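PDB 6MGD: capsular polysaccharide export system protein KpsC from Thermosulfurimonas dismutans, which transfers Kdo sugars in beta(2,7) linkage, probably from a CMP-activated donor, during synthesis of the glycolipid that carries Gram-negative capsules. Local coordinates for residues 86-91 / 298-303; 72-77 / 292-297; 177-182 / 214-219. All coordinates share one frame; numbering follows the deposited sequence.

Interactions 1 and 2 are buried and adjoin, their centres 9 Å apart, whereas interaction 3 lies at the surface, its centre 36 Å from that of interaction 1. The first two share a chain path: helix 286-296 runs directly into strand 298-300, and a backbone bond between G72 and S88 ties the loop of interaction 2 to the strand of interaction 1. Chemistry follows position. Interaction 1 joins sheet strands through backbone hydrogen bonds; interaction 2 sets a loop against a helix by apolar and aromatic fit; interaction 3, beside the separate parallel sheet, packs a helix against a turn through leucines, with a glutamate laid over one of them.

Interaction 1. Residues 86-91 / 298-303; sequences PISLVA and PMYVSL
S88 and L89 pair with Y300 and M299 as antiparallel strands whose N-to-C directions differ by 144°, L89 and M299 forming the hydrogen-bonded pair and S88 and Y300 the non-hydrogen-bonded one. L89 N donates to M299 O, M299 N returns to L89 O, and V301 N donates to I87 O at 3.0 Å. On one face, L89 and M299 lie side by side; the bend at chi3 of M299 (-63°) brings its CE to 3.7 Å from L89 CD2 and equally close to A91 CB. On the other, S88 OG stands obliquely to the Y300 ring, 3.3 Å from CE2, and meets a water at 2.6 Å. That water donates to Y300 OH, which also bonds L294 O, though too closely in the model for its length to be trusted. A phenylalanine in place of Y300 lacks the hydroxyl and would probably leave both the water and L294 O without this mate. Beyond the strands, the I87 and L303 side chains cross at about a right angle, CG1 against CG. Strand 298-300 thus edges the mixed sheet of the N-terminal half, a late return of the chain consistent with the GT-B fold.

Interaction 2. Residues 72-77 / 292-297; sequences GFIRSI and GALLLY
L294 supplies the main bump of this contact, and F73, I74 and I77 shape the hollow that receives it. The leucine's CD1 is anti to CA (chi2 -179°), which turns the other methyl, CD2, to the loop; there it comes 3.5 Å from F73 CB and 3.7 Å from I74 CG1. I77 CD1 closes the hollow more loosely, at 4.5 Å from L294 CD2. The I74 and L294 side chains cross at about a right angle, and only CD2 of the leucine is within 4.2 Å of these loop side chains. A second bump runs the other way: the F73 ring enters between A293 and Y297, its CE2 4.1 Å from A293 CB. The same atom lies near the plane of the Y297 ring, at the edge carrying CD2. Outside the pair, F264 stacks on F73 and Y97 meets it edge-to-face, while Y297 OH is held by D92. Residues 292-296 make a wider, pi-type turn, marked by the bond from Y297 N to G292 O at 3.0 Å, and A293 O faces the F73 edge, 3.3 Å from CD2 and near the ring plane. The segments share not one hydrogen bond, so their fit rests on dispersion and shape; the aromatic C-H edge, slightly positive, probably adds a weak electrostatic attraction to A293 O.

Interaction 3. Residues 177-182 / 214-219; sequences TNLELL and GELLKF
L216 reaches between L179 and L182 of helix 178-188, and the angles among these three leucines set the form of the contact. Its CD2 methyl does the touching: 3.7 Å to L182 CD1, where the two side chains cross obliquely, and 4.0 Å to L179 CG, where they cross at about a right angle. One branch of L216 therefore fits against two residues a helical turn apart. L182 has CD1 anti to CA (chi2 177°), an extended form that carries this methyl out from the helix to L216. E215 covers L179 on the exposed side. With CG between the backbone N and the carbonyl carbon (chi1 57°) and the chain extended beyond it, the glutamate lies obliquely to the leucine and sets the flat face of its carboxylate against L179 CD2, OE2 (3.3 Å) being nearer that methyl than OE1. This is van der Waals contact with that face, and the aliphatic part shares in it, since E215 CG is 3.7 Å from L179 CD2. F219 meets the helix through its CB, 3.7 Å from L182 O, while K218 CB lies over one face of its ring, offset toward the rim. The turn before F219 is closed by F219 N bonding L216 O at 3.1 Å, and F219 O accepts from R186 further along the helix. T177 is the N-cap of that helix: its OG1 accepts from E180 N at 3.1 Å and 161°. Beneath the leucines, Y196 of strand 193-197 touches both L182 and L216. Helix 178-188 follows strand 155-159 and precedes strand 193-197 in the chain; the two strands are parallel neighbours, so the helix belongs to a beta-alpha-beta crossover, and 214-219 leads to edge strand 222-223, an arrangement consistent with the Rossmann-like domain of a GT-B glycosyltransferase.

Interaction 1. Residues 86-91 / 298-303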
ATOM      1  N   PRO A  86       7.826  -7.589 -10.745  1.00 75.49           N
ATOM      2  CA  PRO A  86       8.016  -6.866  -9.486  1.00 70.67           C
ATOM      3  C   PRO A  86       9.438  -6.991  -8.957  1.00 67.23           C
ATOM      4  O   PRO A  86      10.033  -8.070  -8.959  1.00 66.92           O
ATOM      5  CB  PRO A  86       7.006  -7.525  -8.538  1.00 68.51           C
ATOM      6  CG  PRO A  86       5.993  -8.163  -9.438  1.00 72.20           C
ATOM      7  CD  PRO A  86       6.759  -8.604 -10.647  1.00 75.72           C
ATOM      8  N   ILE A  87       9.980  -5.860  -8.509  1.00 64.51           N
ATOM      9  CA  ILE A  87      11.235  -5.874  -7.769  1.00 62.43           C
ATOM     10  C   ILE A  87      10.994  -6.017  -6.272  1.00 59.03           C
ATOM     11  O   ILE A  87      11.901  -6.438  -5.540  1.00 57.35           O
ATOM     12  CB  ILE A  87      12.062  -4.609  -8.069  1.00 63.21           C
ATOM     13  CG1 ILE A  87      13.530  -4.823  -7.697  1.00 62.20           C
ATOM     14  CG2 ILE A  87      11.495  -3.406  -7.327  1.00 61.72           C
ATOM     15  CD1 ILE A  87      14.446  -3.711  -8.154  1.00 63.67           C
ATOM     16  N   SER A  88       9.791  -5.699  -5.799  1.00 58.28           N
ATOM     17  CA  SER A  88       9.446  -5.782  -4.388  1.00 55.56           C
ATOM     18  C   SER A  88       8.209  -6.650  -4.213  1.00 55.78           C
ATOM     19  O   SER A  88       7.285  -6.605  -5.031  1.00 57.73           O
ATOM     20  CB  SER A  88       9.195  -4.392  -3.796  1.00 54.52           C
ATOM     21  OG  SER A  88       9.038  -4.459  -2.390  1.00 52.13           O
ATOM     22  N   LEU A  89       8.201  -7.440  -3.144  1.00 54.10           N
ATOM     23  CA  LEU A  89       7.059  -8.270  -2.793  1.00 54.37           C
ATOM     24  C   LEU A  89       6.806  -8.153  -1.299  1.00 52.26           C
ATOM     25  O   LEU A  89       7.750  -8.048  -0.509  1.00 50.71           O
ATOM     26  CB  LEU A  89       7.285  -9.739  -3.176  1.00 61.98           C
ATOM     27  CG  LEU A  89       6.098 -10.680  -2.972  1.00 61.24           C
ATOM     28  CD1 LEU A  89       4.960 -10.312  -3.910  1.00 61.67           C
ATOM     29  CD2 LEU A  89       6.515 -12.128  -3.164  1.00 61.14           C
ATOM     30  N   VAL A  90       5.531  -8.166  -0.918  1.00 52.51           N
ATOM     31  CA  VAL A  90       5.112  -8.104   0.477  1.00 51.91           C
ATOM     32  C   VAL A  90       4.628  -9.486   0.896  1.00 53.02           C
ATOM     33  O   VAL A  90       3.754 -10.068   0.243  1.00 53.55           O
ATOM     34  CB  VAL A  90       4.012  -7.048   0.684  1.00 51.48           C
ATOM     35  CG1 VAL A  90       3.222  -7.344   1.946  1.00 50.68           C
ATOM     36  CG2 VAL A  90       4.620  -5.649   0.739  1.00 50.26           C
ATOM     37  N   ALA A  91       5.199 -10.011   1.979  1.00 50.83           N
ATOM     38  CA  ALA A  91       4.827 -11.320   2.517  1.00 51.76           C
ATOM     39  C   ALA A  91       4.492 -11.133   3.992  1.00 51.01           C
ATOM     40  O   ALA A  91       5.390 -11.018   4.831  1.00 49.89           O
ATOM     41  CB  ALA A  91       5.943 -12.340   2.327  1.00 52.04           C
ATOM     42  N   PRO A 298       8.732  -5.130   3.220  1.00 47.67           N
ATOM     43  CA  PRO A 298       8.709  -5.846   1.944  1.00 46.51           C
ATOM     44  C   PRO A 298      10.052  -6.476   1.604  1.00 47.05           C
ATOM     45  O   PRO A 298      11.114  -6.049   2.064  1.00 47.25           O
ATOM     46  CB  PRO A 298       8.358  -4.742   0.931  1.00 44.14           C
ATOM     47  CG  PRO A 298       8.526  -3.419   1.678  1.00 42.46           C
ATOM     48  CD  PRO A 298       9.130  -3.729   3.011  1.00 44.13           C
ATOM     49  N   MET A 299       9.981  -7.520   0.785  1.00 46.33           N
ATOM     50  CA  MET A 299      11.169  -8.138   0.220  1.00 49.04           C
ATOM     51  C   MET A 299      11.585  -7.403  -1.051  1.00 47.00           C
ATOM     52  O   MET A 299      10.787  -6.709  -1.686  1.00 44.76           O
ATOM     53  CB  MET A 299      10.920  -9.617  -0.086  1.00 51.33           C
ATOM     54  CG  MET A 299      10.644 -10.470   1.140  1.00 53.57           C
ATOM     55  SD  MET A 299      10.229 -12.181   0.741  1.00 56.59           S
ATOM     56  CE  MET A 299       8.707 -11.955  -0.175  1.00 54.73           C
ATOM     57  N   TYR A 300      12.857  -7.554  -1.410  1.00 52.29           N
ATOM     58  CA  TYR A 300      13.392  -6.967  -2.633  1.00 49.43           C
ATOM     59  C   TYR A 300      14.328  -7.968  -3.292  1.00 51.41           C
ATOM     60  O   TYR A 300      15.261  -8.460  -2.651  1.00 53.37           O
ATOM     61  CB  TYR A 300      14.136  -5.655  -2.354  1.00 47.63           C
ATOM     62  CG  TYR A 300      13.285  -4.557  -1.749  1.00 46.24           C
ATOM     63  CD1 TYR A 300      13.237  -4.367  -0.373  1.00 46.48           C
ATOM     64  CD2 TYR A 300      12.539  -3.705  -2.554  1.00 45.21           C
ATOM     65  CE1 TYR A 300      12.465  -3.362   0.185  1.00 44.61           C
ATOM     66  CE2 TYR A 300      11.764  -2.696  -2.006  1.00 44.28           C
ATOM     67  CZ  TYR A 300      11.730  -2.530  -0.635  1.00 44.00           C
ATOM     68  OH  TYR A 300      10.958  -1.529  -0.082  1.00 42.13           O
ATOM     69  N   VAL A 301      14.075  -8.267  -4.564  1.00 49.70           N
ATOM     70  CA  VAL A 301      14.910  -9.172  -5.348  1.00 52.20           C
ATOM     71  C   VAL A 301      15.361  -8.441  -6.603  1.00 51.75           C
ATOM     72  O   VAL A 301      14.543  -7.830  -7.299  1.00 51.36           O
ATOM     73  CB  VAL A 301      14.165 -10.472  -5.713  1.00 52.86           C
ATOM     74  CG1 VAL A 301      14.921 -11.237  -6.792  1.00 54.17           C
ATOM     75  CG2 VAL A 301      13.982 -11.338  -4.477  1.00 52.73           C
ATOM     76  N   SER A 302      16.660  -8.505  -6.888  1.00 54.97           N
ATOM     77  CA  SER A 302      17.221  -7.811  -8.039  1.00 54.73           C
ATOM     78  C   SER A 302      16.626  -8.331  -9.341  1.00 54.58           C
ATOM     79  O   SER A 302      16.451  -9.538  -9.527  1.00 56.17           O
ATOM     80  CB  SER A 302      18.741  -7.978  -8.062  1.00 57.23           C
ATOM     81  OG  SER A 302      19.283  -7.505  -9.282  1.00 59.28           O
ATOM     82  N   LEU A 303      16.319  -7.406 -10.254  1.00 56.71           N
ATOM     83  CA  LEU A 303      15.816  -7.795 -11.565  1.00 57.63           C
ATOM     84  C   LEU A 303      16.908  -8.367 -12.459  1.00 61.37           C
ATOM     85  O   LEU A 303      16.592  -9.073 -13.423  1.00 62.41           O
ATOM     86  CB  LEU A 303      15.169  -6.597 -12.262  1.00 56.39           C
ATOM     87  CG  LEU A 303      14.009  -5.889 -11.562  1.00 52.92           C
ATOM     88  CD1 LEU A 303      13.603  -4.651 -12.347  1.00 52.70           C
ATOM     89  CD2 LEU A 303      12.824  -6.825 -11.389  1.00 51.28           C
TER
HETATM   90  O   HOH W   1       8.497  -2.048  -1.757  1.00 41.70           O

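Interaction 2. Residues 72-77 / 292-297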
ATOM      1  N   GLY A  72       4.876  -4.866  -3.756  1.00 58.69           N
ATOM      2  CA  GLY A  72       5.630  -3.991  -2.888  1.00 60.06           C
ATOM      3  C   GLY A  72       5.167  -2.550  -2.990  1.00 62.29           C
ATOM      4  O   GLY A  72       4.249  -2.194  -3.728  1.00 62.92           O
ATOM      5  N   PHE A  73       5.834  -1.697  -2.215  1.00 64.09           N
ATOM      6  CA  PHE A  73       5.535  -0.271  -2.237  1.00 66.95           C
ATOM      7  C   PHE A  73       6.420   0.505  -3.203  1.00 71.95           C
ATOM      8  O   PHE A  73       5.941   1.451  -3.838  1.00 74.79           O
ATOM      9  CB  PHE A  73       5.678   0.318  -0.831  1.00 67.00           C
ATOM     10  CG  PHE A  73       4.681  -0.212   0.156  1.00 63.46           C
ATOM     11  CD1 PHE A  73       3.380  -0.490  -0.230  1.00 61.59           C
ATOM     12  CD2 PHE A  73       5.045  -0.436   1.474  1.00 62.81           C
ATOM     13  CE1 PHE A  73       2.458  -0.978   0.682  1.00 59.20           C
ATOM     14  CE2 PHE A  73       4.130  -0.923   2.390  1.00 60.51           C
ATOM     15  CZ  PHE A  73       2.835  -1.194   1.993  1.00 58.73           C
ATOM     16  N   ILE A  74       7.692   0.125  -3.339  1.00 73.81           N
ATOM     17  CA  ILE A  74       8.625   0.905  -4.151  1.00 79.63           C
ATOM     18  C   ILE A  74       8.354   0.711  -5.638  1.00 81.85           C
ATOM     19  O   ILE A  74       8.437   1.661  -6.426  1.00 86.78           O
ATOM     20  CB  ILE A  74      10.076   0.551  -3.781  1.00 81.81           C
ATOM     21  CG1 ILE A  74      10.498   1.332  -2.537  1.00 82.80           C
ATOM     22  CG2 ILE A  74      11.025   0.834  -4.938  1.00 87.98           C
ATOM     23  CD1 ILE A  74      11.939   1.125  -2.149  1.00 86.07           C
ATOM     24  N   ARG A  75       8.008  -0.511  -6.044  1.00 79.38           N
ATOM     25  CA  ARG A  75       7.646  -0.790  -7.429  1.00 82.52           C
ATOM     26  C   ARG A  75       6.521   0.106  -7.951  1.00 84.01           C
ATOM     27  O   ARG A  75       6.278   0.123  -9.162  1.00 88.11           O
ATOM     28  CB  ARG A  75       7.262  -2.274  -7.543  1.00 79.64           C
ATOM     29  CG  ARG A  75       7.000  -2.784  -8.948  1.00 84.98           C
ATOM     30  CD  ARG A  75       5.518  -3.025  -9.156  1.00 84.04           C
ATOM     31  NE  ARG A  75       5.130  -2.880 -10.555  1.00 90.83           N
ATOM     32  CZ  ARG A  75       3.872  -2.793 -10.973  1.00 91.23           C
ATOM     33  NH1 ARG A  75       3.609  -2.660 -12.265  1.00 97.23           N
ATOM     34  NH2 ARG A  75       2.876  -2.836 -10.098  1.00 85.90           N
ATOM     35  N   SER A  76       5.867   0.886  -7.087  1.00 83.71           N
ATOM     36  CA  SER A  76       4.617   1.547  -7.450  1.00 83.39           C
ATOM     37  C   SER A  76       4.612   3.062  -7.267  1.00 88.09           C
ATOM     38  O   SER A  76       3.831   3.757  -7.925  1.00 90.57           O
ATOM     39  CB  SER A  76       3.463   0.960  -6.630  1.00 77.22           C
ATOM     40  OG  SER A  76       2.872  -0.152  -7.276  1.00 74.91           O
ATOM     41  N   ILE A  77       5.454   3.590  -6.377  1.00 86.20           N
ATOM     42  CA  ILE A  77       5.281   4.964  -5.907  1.00 89.27           C
ATOM     43  C   ILE A  77       6.141   5.972  -6.664  1.00 96.43           C
ATOM     44  O   ILE A  77       6.943   6.691  -6.059  1.00101.31           O
ATOM     45  CB  ILE A  77       5.559   5.066  -4.394  1.00 86.54           C
ATOM     46  CG1 ILE A  77       6.916   4.452  -4.033  1.00 86.19           C
ATOM     47  CG2 ILE A  77       4.439   4.418  -3.598  1.00 81.08           C
ATOM     48  CD1 ILE A  77       7.299   4.663  -2.582  1.00 84.98           C
ATOM     49  N   GLY A 292       9.999   1.186   8.487  1.00 51.19           N
ATOM     50  CA  GLY A 292       9.144   0.032   8.677  1.00 50.38           C
ATOM     51  C   GLY A 292       8.447  -0.415   7.408  1.00 49.00           C
ATOM     52  O   GLY A 292       8.478  -1.598   7.060  1.00 48.51           O
ATOM     53  N   ALA A 293       7.825   0.529   6.699  1.00 48.61           N
ATOM     54  CA  ALA A 293       7.015   0.180   5.536  1.00 48.60           C
ATOM     55  C   ALA A 293       7.870  -0.169   4.322  1.00 50.13           C
ATOM     56  O   ALA A 293       7.509  -1.063   3.548  1.00 51.97           O
ATOM     57  CB  ALA A 293       6.063   1.326   5.198  1.00 48.17           C
ATOM     58  N   LEU A 294       8.995   0.522   4.132  1.00 48.81           N
ATOM     59  CA  LEU A 294       9.805   0.359   2.931  1.00 47.83           C
ATOM     60  C   LEU A 294      11.033  -0.519   3.127  1.00 46.92           C
ATOM     61  O   LEU A 294      11.421  -1.231   2.195  1.00 43.15           O
ATOM     62  CB  LEU A 294      10.260   1.725   2.406  1.00 48.94           C
ATOM     63  CG  LEU A 294       9.194   2.558   1.696  1.00 48.95           C
ATOM     64  CD1 LEU A 294       9.774   3.870   1.199  1.00 49.38           C
ATOM     65  CD2 LEU A 294       8.596   1.765   0.549  1.00 47.59           C
ATOM     66  N   LEU A 295      11.654  -0.494   4.304  1.00 46.42           N
ATOM     67  CA  LEU A 295      12.934  -1.163   4.509  1.00 49.34           C
ATOM     68  C   LEU A 295      12.804  -2.565   5.097  1.00 50.71           C
ATOM     69  O   LEU A 295      13.486  -3.486   4.634  1.00 49.51           O
ATOM     70  CB  LEU A 295      13.836  -0.309   5.410  1.00 52.12           C
ATOM     71  CG  LEU A 295      14.735   0.731   4.726  1.00 55.43           C
ATOM     72  CD1 LEU A 295      13.954   1.640   3.783  1.00 53.40           C
ATOM     73  CD2 LEU A 295      15.479   1.558   5.764  1.00 58.47           C
ATOM     74  N   LEU A 296      11.948  -2.758   6.100  1.00 50.47           N
ATOM     75  CA  LEU A 296      11.821  -4.045   6.778  1.00 53.18           C
ATOM     76  C   LEU A 296      10.656  -4.885   6.271  1.00 51.16           C
ATOM     77  O   LEU A 296      10.795  -6.104   6.132  1.00 51.36           O
ATOM     78  CB  LEU A 296      11.665  -3.831   8.287  1.00 55.46           C
ATOM     79  CG  LEU A 296      12.869  -3.273   9.045  1.00 57.54           C
ATOM     80  CD1 LEU A 296      12.470  -2.879  10.457  1.00 58.37           C
ATOM     81  CD2 LEU A 296      13.992  -4.293   9.074  1.00 60.10           C
ATOM     82  N   TYR A 297       9.510  -4.258   5.989  1.00 53.33           N
ATOM     83  CA  TYR A 297       8.305  -5.026   5.676  1.00 50.32           C
ATOM     84  C   TYR A 297       8.399  -5.764   4.345  1.00 48.05           C
ATOM     85  O   TYR A 297       8.150  -6.982   4.324  1.00 49.40           O
ATOM     86  CB  TYR A 297       7.084  -4.102   5.735  1.00 49.13           C
ATOM     87  CG  TYR A 297       5.748  -4.776   5.530  1.00 49.25           C
ATOM     88  CD1 TYR A 297       5.341  -5.825   6.349  1.00 51.26           C
ATOM     89  CD2 TYR A 297       4.876  -4.338   4.541  1.00 48.41           C
ATOM     90  CE1 TYR A 297       4.109  -6.433   6.173  1.00 50.58           C
ATOM     91  CE2 TYR A 297       3.642  -4.935   4.360  1.00 49.05           C
ATOM     92  CZ  TYR A 297       3.264  -5.983   5.177  1.00 49.92           C
ATOM     93  OH  TYR A 297       2.038  -6.582   4.995  1.00 49.80           O
TER

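Interaction 3. Residues 177-182 / 214-219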
ATOM      1  N   THR A 177     -17.051   4.996  -1.681  1.00 56.86           N
ATOM      2  CA  THR A 177     -17.039   5.414  -3.076  1.00 59.02           C
ATOM      3  C   THR A 177     -16.243   6.701  -3.228  1.00 59.38           C
ATOM      4  O   THR A 177     -15.976   7.413  -2.256  1.00 60.45           O
ATOM      5  CB  THR A 177     -18.461   5.620  -3.622  1.00 61.43           C
ATOM      6  OG1 THR A 177     -19.125   6.636  -2.860  1.00 61.24           O
ATOM      7  CG2 THR A 177     -19.259   4.327  -3.544  1.00 62.80           C
ATOM      8  N   ASN A 178     -15.857   6.993  -4.472  1.00 60.76           N
ATOM      9  CA  ASN A 178     -15.190   8.260  -4.750  1.00 60.55           C
ATOM     10  C   ASN A 178     -16.146   9.430  -4.569  1.00 61.29           C
ATOM     11  O   ASN A 178     -15.745  10.502  -4.101  1.00 60.40           O
ATOM     12  CB  ASN A 178     -14.612   8.261  -6.167  1.00 62.30           C
ATOM     13  CG  ASN A 178     -13.645   7.118  -6.410  1.00 60.71           C
ATOM     14  OD1 ASN A 178     -12.542   7.091  -5.862  1.00 57.80           O
ATOM     15  ND2 ASN A 178     -14.048   6.176  -7.254  1.00 63.19           N
ATOM     16  N   LEU A 179     -17.417   9.241  -4.935  1.00 61.04           N
ATOM     17  CA  LEU A 179     -18.398  10.313  -4.801  1.00 63.16           C
ATOM     18  C   LEU A 179     -18.613  10.680  -3.339  1.00 61.75           C
ATOM     19  O   LEU A 179     -18.668  11.866  -2.991  1.00 61.80           O
ATOM     20  CB  LEU A 179     -19.720   9.903  -5.452  1.00 66.78           C
ATOM     21  CG  LEU A 179     -19.693   9.540  -6.940  1.00 69.86           C
ATOM     22  CD1 LEU A 179     -19.322   8.073  -7.167  1.00 67.93           C
ATOM     23  CD2 LEU A 179     -21.027   9.869  -7.593  1.00 75.07           C
ATOM     24  N   GLU A 180     -18.736   9.675  -2.468  1.00 60.27           N
ATOM     25  CA  GLU A 180     -18.826   9.946  -1.038  1.00 60.54           C
ATOM     26  C   GLU A 180     -17.538  10.562  -0.506  1.00 55.01           C
ATOM     27  O   GLU A 180     -17.584  11.405   0.398  1.00 55.20           O
ATOM     28  CB  GLU A 180     -19.160   8.663  -0.278  1.00 63.76           C
ATOM     29  CG  GLU A 180     -20.608   8.220  -0.410  1.00 68.99           C
ATOM     30  CD  GLU A 180     -21.578   9.250   0.135  1.00 74.64           C
ATOM     31  OE1 GLU A 180     -22.477   9.684  -0.616  1.00 78.94           O
ATOM     32  OE2 GLU A 180     -21.432   9.632   1.316  1.00 76.67           O
ATOM     33  N   LEU A 181     -16.388  10.157  -1.047  1.00 57.69           N
ATOM     34  CA  LEU A 181     -15.135  10.798  -0.667  1.00 54.76           C
ATOM     35  C   LEU A 181     -15.131  12.263  -1.078  1.00 56.91           C
ATOM     36  O   LEU A 181     -14.898  13.152  -0.251  1.00 57.15           O
ATOM     37  CB  LEU A 181     -13.953  10.057  -1.292  1.00 52.82           C
ATOM     38  CG  LEU A 181     -12.587  10.715  -1.083  1.00 52.24           C
ATOM     39  CD1 LEU A 181     -12.287  10.877   0.401  1.00 52.18           C
ATOM     40  CD2 LEU A 181     -11.490   9.916  -1.773  1.00 51.55           C
ATOM     41  N   LEU A 182     -15.406  12.534  -2.358  1.00 56.96           N
ATOM     42  CA  LEU A 182     -15.459  13.912  -2.831  1.00 59.09           C
ATOM     43  C   LEU A 182     -16.522  14.709  -2.089  1.00 62.07           C
ATOM     44  O   LEU A 182     -16.329  15.896  -1.799  1.00 63.98           O
ATOM     45  CB  LEU A 182     -15.715  13.941  -4.336  1.00 60.99           C
ATOM     46  CG  LEU A 182     -14.515  13.562  -5.205  1.00 60.17           C
ATOM     47  CD1 LEU A 182     -14.897  13.550  -6.676  1.00 63.12           C
ATOM     48  CD2 LEU A 182     -13.370  14.530  -4.954  1.00 59.16           C
ATOM     49  N   GLY A 214     -20.402  14.496 -14.281  1.00 93.01           N
ATOM     50  CA  GLY A 214     -21.238  15.651 -14.000  1.00 96.18           C
ATOM     51  C   GLY A 214     -21.562  15.791 -12.525  1.00 91.13           C
ATOM     52  O   GLY A 214     -21.573  16.900 -11.984  1.00 91.54           O
ATOM     53  N   GLU A 215     -21.833  14.669 -11.854  1.00 95.71           N
ATOM     54  CA  GLU A 215     -22.088  14.691 -10.420  1.00 91.84           C
ATOM     55  C   GLU A 215     -20.810  14.816  -9.603  1.00 86.32           C
ATOM     56  O   GLU A 215     -20.877  15.174  -8.421  1.00 84.84           O
ATOM     57  CB  GLU A 215     -22.855  13.434 -10.005  1.00 91.79           C
ATOM     58  CG  GLU A 215     -22.157  12.130 -10.359  1.00 90.50           C
ATOM     59  CD  GLU A 215     -23.075  10.930 -10.233  1.00 92.64           C
ATOM     60  OE1 GLU A 215     -23.099  10.096 -11.163  1.00 95.34           O
ATOM     61  OE2 GLU A 215     -23.780  10.824  -9.207  1.00 92.20           O
ATOM     62  N   LEU A 216     -19.652  14.531 -10.202  1.00 87.81           N
ATOM     63  CA  LEU A 216     -18.387  14.769  -9.515  1.00 83.15           C
ATOM     64  C   LEU A 216     -18.115  16.260  -9.370  1.00 82.80           C
ATOM     65  O   LEU A 216     -17.660  16.715  -8.314  1.00 80.28           O
ATOM     66  CB  LEU A 216     -17.243  14.088 -10.267  1.00 84.74           C
ATOM     67  CG  LEU A 216     -17.282  12.566 -10.407  1.00 85.50           C
ATOM     68  CD1 LEU A 216     -16.145  12.093 -11.297  1.00 86.90           C
ATOM     69  CD2 LEU A 216     -17.210  11.899  -9.045  1.00 82.07           C
ATOM     70  N   LEU A 217     -18.399  17.037 -10.419  1.00 80.72           N
ATOM     71  CA  LEU A 217     -18.163  18.475 -10.413  1.00 81.12           C
ATOM     72  C   LEU A 217     -19.049  19.228  -9.430  1.00 82.51           C
ATOM     73  O   LEU A 217     -18.755  20.390  -9.129  1.00 83.83           O
ATOM     74  CB  LEU A 217     -18.360  19.041 -11.821  1.00 84.89           C
ATOM     75  CG  LEU A 217     -17.256  18.738 -12.835  1.00 83.81           C
ATOM     76  CD1 LEU A 217     -17.651  19.226 -14.221  1.00 90.54           C
ATOM     77  CD2 LEU A 217     -15.941  19.369 -12.399  1.00 80.06           C
ATOM     78  N   LYS A 218     -20.116  18.610  -8.922  1.00 83.35           N
ATOM     79  CA  LYS A 218     -20.927  19.263  -7.901  1.00 84.58           C
ATOM     80  C   LYS A 218     -20.236  19.309  -6.545  1.00 80.22           C
ATOM     81  O   LYS A 218     -20.781  19.907  -5.610  1.00 81.12           O
ATOM     82  CB  LYS A 218     -22.286  18.567  -7.778  1.00 86.27           C
ATOM     83  CG  LYS A 218     -23.127  18.663  -9.046  1.00 92.63           C
ATOM     84  CD  LYS A 218     -24.600  18.382  -8.788  1.00 96.24           C
ATOM     85  CE  LYS A 218     -24.851  16.914  -8.495  1.00 93.92           C
ATOM     86  NZ  LYS A 218     -26.311  16.624  -8.411  1.00 98.07           N
ATOM     87  N   PHE A 219     -19.058  18.698  -6.418  1.00 78.69           N
ATOM     88  CA  PHE A 219     -18.271  18.757  -5.193  1.00 76.29           C
ATOM     89  C   PHE A 219     -16.795  19.048  -5.424  1.00 74.38           C
ATOM     90  O   PHE A 219     -16.121  19.479  -4.482  1.00 72.94           O
ATOM     91  CB  PHE A 219     -18.406  17.445  -4.407  1.00 75.61           C
ATOM     92  CG  PHE A 219     -19.819  16.956  -4.304  1.00 79.29           C
ATOM     93  CD1 PHE A 219     -20.699  17.526  -3.398  1.00 81.58           C
ATOM     94  CD2 PHE A 219     -20.275  15.939  -5.126  1.00 81.58           C
ATOM     95  CE1 PHE A 219     -22.006  17.085  -3.309  1.00 84.33           C
ATOM     96  CE2 PHE A 219     -21.581  15.493  -5.041  1.00 83.97           C
ATOM     97  CZ  PHE A 219     -22.448  16.067  -4.132  1.00 85.40           C
TER